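Local coordinates for protein tRNA (Guanosine-2'-O-)-methyltransferase (Aquifex aeolicus, PDB 1ZJR) that transfers a methyl group from S-adenosyl-L-methionine to the 2'-oxygen of guanosine 18 in a subset of tRNAs, at residues E108-N111 with F112-D116; Q130-P134 with E135-I139. All blocks are in the same frame, centred on the assembly; numbering follows the deposited sequence.

Interaction 1 (E108-N111 with F112-D116)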
# COMPACT_ATOMS: atom_id res chain seq x y z
N GLU A 108 1.10 -9.53 -22.02
CA GLU A 108 0.91 -8.16 -22.48
C GLU A 108 1.38 -7.14 -21.44
O GLU A 108 1.57 -5.97 -21.75
CB GLU A 108 -0.57 -7.92 -22.80
CG GLU A 108 -1.48 -8.07 -21.60
CD GLU A 108 -2.94 -8.20 -21.98
OE1 GLU A 108 -3.79 -8.31 -21.07
OE2 GLU A 108 -3.24 -8.19 -23.19
N SER A 109 1.55 -7.60 -20.20
CA SER A 109 1.99 -6.72 -19.12
C SER A 109 3.46 -6.35 -19.26
O SER A 109 4.22 -7.05 -19.92
CB SER A 109 1.76 -7.39 -17.77
OG SER A 109 0.38 -7.68 -17.58
N VAL A 110 3.86 -5.26 -18.63
CA VAL A 110 5.24 -4.82 -18.70
C VAL A 110 6.00 -5.11 -17.42
O VAL A 110 5.40 -5.32 -16.36
CB VAL A 110 5.33 -3.30 -18.98
CG1 VAL A 110 4.54 -2.96 -20.24
CG2 VAL A 110 4.80 -2.52 -17.79
N ASN A 111 7.33 -5.15 -17.53
CA ASN A 111 8.21 -5.38 -16.39
C ASN A 111 7.91 -4.28 -15.38
O ASN A 111 7.87 -3.10 -15.73
CB ASN A 111 9.67 -5.33 -16.87
CG ASN A 111 10.67 -5.61 -15.77
OD1 ASN A 111 10.76 -4.87 -14.80
ND2 ASN A 111 11.45 -6.68 -15.93
N PHE A 112 7.70 -4.66 -14.12
CA PHE A 112 7.36 -3.69 -13.07
C PHE A 112 8.34 -2.53 -12.89
O PHE A 112 7.99 -1.50 -12.32
CB PHE A 112 7.16 -4.41 -11.73
CG PHE A 112 8.44 -4.81 -11.05
CD1 PHE A 112 8.88 -4.12 -9.92
CD2 PHE A 112 9.20 -5.86 -11.54
CE1 PHE A 112 10.07 -4.47 -9.29
CE2 PHE A 112 10.40 -6.22 -10.91
CZ PHE A 112 10.83 -5.53 -9.78
N ARG A 113 9.57 -2.69 -13.37
CA ARG A 113 10.55 -1.61 -13.22
C ARG A 113 10.41 -0.52 -14.28
O ARG A 113 11.11 0.49 -14.23
CB ARG A 113 11.98 -2.17 -13.24
CG ARG A 113 12.27 -3.16 -12.12
CD ARG A 113 13.77 -3.42 -11.95
NE ARG A 113 14.04 -4.38 -10.88
CZ ARG A 113 14.14 -5.70 -11.05
NH1 ARG A 113 13.98 -6.23 -12.25
NH2 ARG A 113 14.37 -6.48 -10.01
N GLU A 114 9.50 -0.71 -15.23
CA GLU A 114 9.30 0.28 -16.29
C GLU A 114 8.35 1.40 -15.89
O GLU A 114 8.23 2.41 -16.58
CB GLU A 114 8.81 -0.42 -17.57
CG GLU A 114 9.83 -1.39 -18.14
CD GLU A 114 9.37 -2.06 -19.43
OE1 GLU A 114 10.11 -2.93 -19.93
OE2 GLU A 114 8.28 -1.71 -19.93
N VAL A 115 7.68 1.22 -14.75
CA VAL A 115 6.75 2.21 -14.25
C VAL A 115 7.47 3.28 -13.44
O VAL A 115 8.48 3.01 -12.78
CB VAL A 115 5.68 1.54 -13.35
CG1 VAL A 115 4.85 2.59 -12.62
CG2 VAL A 115 4.77 0.66 -14.20
N ASP A 116 6.95 4.51 -13.49
CA ASP A 116 7.51 5.62 -12.73
C ASP A 116 6.67 5.74 -11.46
O ASP A 116 5.58 6.31 -11.48
CB ASP A 116 7.43 6.92 -13.55
CG ASP A 116 7.93 8.13 -12.78
OD1 ASP A 116 8.25 7.99 -11.58
OD2 ASP A 116 7.99 9.22 -13.39
O HOH W 1 8.49 -5.15 -20.19

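Interaction 2 (Q130-P134 with E135-I139)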
# COMPACT_ATOMS: atom_id res chain seq x y z
N GLN A 130 -5.34 -13.78 -12.03
CA GLN A 130 -4.21 -13.12 -12.67
C GLN A 130 -3.66 -11.94 -11.86
O GLN A 130 -3.02 -11.05 -12.41
CB GLN A 130 -4.61 -12.67 -14.08
CG GLN A 130 -4.98 -13.83 -14.99
CD GLN A 130 -5.37 -13.39 -16.40
OE1 GLN A 130 -4.52 -13.01 -17.20
NE2 GLN A 130 -6.65 -13.45 -16.69
N GLY A 131 -3.90 -11.96 -10.55
CA GLY A 131 -3.43 -10.88 -9.70
C GLY A 131 -4.64 -10.09 -9.24
O GLY A 131 -5.26 -10.40 -8.22
N VAL A 132 -4.98 -9.06 -10.00
CA VAL A 132 -6.16 -8.26 -9.70
C VAL A 132 -7.29 -8.84 -10.55
O VAL A 132 -7.06 -9.66 -11.43
CB VAL A 132 -5.96 -6.77 -10.08
CG1 VAL A 132 -4.80 -6.17 -9.27
CG2 VAL A 132 -5.69 -6.64 -11.58
N SER A 133 -8.51 -8.41 -10.27
CA SER A 133 -9.66 -8.90 -11.03
C SER A 133 -9.69 -8.25 -12.41
O SER A 133 -9.00 -7.26 -12.66
CB SER A 133 -10.95 -8.55 -10.30
OG SER A 133 -11.05 -7.15 -10.14
N PRO A 134 -10.47 -8.83 -13.34
CA PRO A 134 -10.55 -8.25 -14.68
C PRO A 134 -11.23 -6.88 -14.61
O PRO A 134 -10.95 -5.99 -15.41
CB PRO A 134 -11.38 -9.28 -15.45
CG PRO A 134 -11.01 -10.57 -14.78
CD PRO A 134 -11.05 -10.18 -13.32
N GLU A 135 -12.13 -6.73 -13.64
CA GLU A 135 -12.85 -5.47 -13.45
C GLU A 135 -11.86 -4.36 -13.14
O GLU A 135 -11.95 -3.25 -13.68
CB GLU A 135 -13.86 -5.59 -12.30
CG GLU A 135 -15.09 -6.47 -12.59
CD GLU A 135 -14.76 -7.96 -12.70
OE1 GLU A 135 -14.02 -8.48 -11.84
OE2 GLU A 135 -15.27 -8.61 -13.63
N ILE A 136 -10.89 -4.66 -12.28
CA ILE A 136 -9.88 -3.68 -11.91
C ILE A 136 -8.88 -3.40 -13.03
O ILE A 136 -8.59 -2.24 -13.32
CB ILE A 136 -9.11 -4.14 -10.64
CG1 ILE A 136 -10.04 -4.07 -9.43
CG2 ILE A 136 -7.88 -3.27 -10.43
CD1 ILE A 136 -9.41 -4.57 -8.12
N VAL A 137 -8.36 -4.44 -13.66
CA VAL A 137 -7.37 -4.24 -14.71
C VAL A 137 -7.92 -3.41 -15.87
O VAL A 137 -7.16 -2.74 -16.57
CB VAL A 137 -6.81 -5.59 -15.24
CG1 VAL A 137 -7.73 -6.19 -16.30
CG2 VAL A 137 -5.41 -5.39 -15.78
N GLU A 138 -9.24 -3.43 -16.06
CA GLU A 138 -9.87 -2.67 -17.13
C GLU A 138 -9.67 -1.16 -17.00
O GLU A 138 -9.68 -0.44 -17.99
CB GLU A 138 -11.37 -2.97 -17.17
CG GLU A 138 -11.71 -4.35 -17.69
CD GLU A 138 -11.32 -4.54 -19.15
OE1 GLU A 138 -10.13 -4.37 -19.48
OE2 GLU A 138 -12.21 -4.87 -19.96
N ILE A 139 -9.48 -0.69 -15.77
CA ILE A 139 -9.28 0.74 -15.53
C ILE A 139 -7.84 1.13 -15.22
O ILE A 139 -7.54 2.30 -14.99
CB ILE A 139 -10.19 1.22 -14.37
CG1 ILE A 139 -10.20 2.75 -14.32
CG2 ILE A 139 -9.70 0.66 -13.04
CD1 ILE A 139 -10.76 3.40 -15.58

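Interaction 1 (E108-N111 with F112-D116)
Asn111 closes a tight turn on Phe112, Arg113 and Glu114 with both of its oxygens. The side-chain bond is an Asx turn: Arg113 N donates to Asn111 OD1 at 2.9 Å, lying in the carbonyl plane of the amide. CG stands opposite the backbone nitrogen (chi1 -178°), which swings the amide forward along the chain to meet that N-H. The main-chain bond is that of a type I beta turn, with Glu114 N giving its hydrogen to Asn111 O at 2.9 Å from above the carbonyl plane, 40° out of it. Glu114, its CG beside the backbone N and its chain straight beyond, runs back alongside the start of the turn, where a water accepts from Asn111 N and donates to Glu114 OE1 at 2.8 Å. Its other oxygen, OE2, lies 3.5 Å from Val110 CB, a van der Waals contact. Asn111 OD1 comes obliquely to the Phe112 ring, 3.7 Å from CD2, while Phe112 CZ sits 3.4 Å above the plane of the Arg113 guanidinium, over its centre. Val110 forms backbone hydrogen bonds with Lys143 and Val145, so that short strand 110-111 lies beside strand 142-145. Beyond it Phe112 packs against Ile163, Ile164 and Glu167 of helix 157-174, and Val115 faces strands 142-145 and 99-103.

Interaction 2 (Q130-P134 with E135-I139)
Val132, the residue just before the helix cap, reaches forward with two of its carbons. Its CB lies 4.0 Å from Ile136 CG2, and its CG2 branch lies 4.0 Å from Val137 CB, the two valine side chains crossing at about a right angle. The second pair joins the residue preceding the N-cap to the fourth residue of the helix, the spacing of a hydrophobic staple. Ser133 is the N-cap itself. Its hydroxyl oxygen, held between the backbone N and the carbonyl carbon (chi1 60°), accepts from Ile136 N at 3.3 Å, the capping bond to the amide in the first turn. Ile136 CG1 closes over the same oxygen, also at 3.3 Å, and Glu135, bent at its second torsion, brings OE1 to 3.4 Å from Ser133 CB. The glutamate's carboxylate thus lies by the start of the helix, where its charge would probably suit the helix dipole. Ser133 O takes the first full helical turn, accepting from Val137 N at 3.1 Å with a nearly straight N-H...O angle of 170°. Pro134 opens the helix, where its lack of an amide hydrogen costs no bond; its ring lies beside Glu135, pointing the same way. Pro134 O accepts from Glu138 N at 3.1 Å, the N-H bent to 140°, and Val137 CG1 rests 3.3 Å from that oxygen. Asp31 takes the Ser133 amide hydrogen, and the Val132 backbone is hydrogen-bonded to that of Thr103, a predicted S-adenosyl-L-methionine contact. The arrangement is a serine N-cap with proline at the first helical position and a hydrophobic staple, starting a short helix beside the probable cofactor site of this SpoU-family methyltransferase.

In the fold
Interactions 1 and 2 are both local contacts, each within a continuous stretch, and their centres lie about 16 Å apart with no touch between them. Each uses a polar side chain to accept a backbone N-H just ahead in the chain: at 108-116 this tightens a turn after a short strand, at 130-139 it starts a helix. Both are partly buried, each mixing inward-facing hydrophobic residues with exposed charged ones. Interaction 1 packs on strand 142-145 and helix 157-174 and includes a water bridge; interaction 2 lies against strands 26-31 and 121-126 and helix 86-95. Of their buried residues, Phe112 lies nearest the predicted cofactor residue Ile146, and Val132 nearest Thr103.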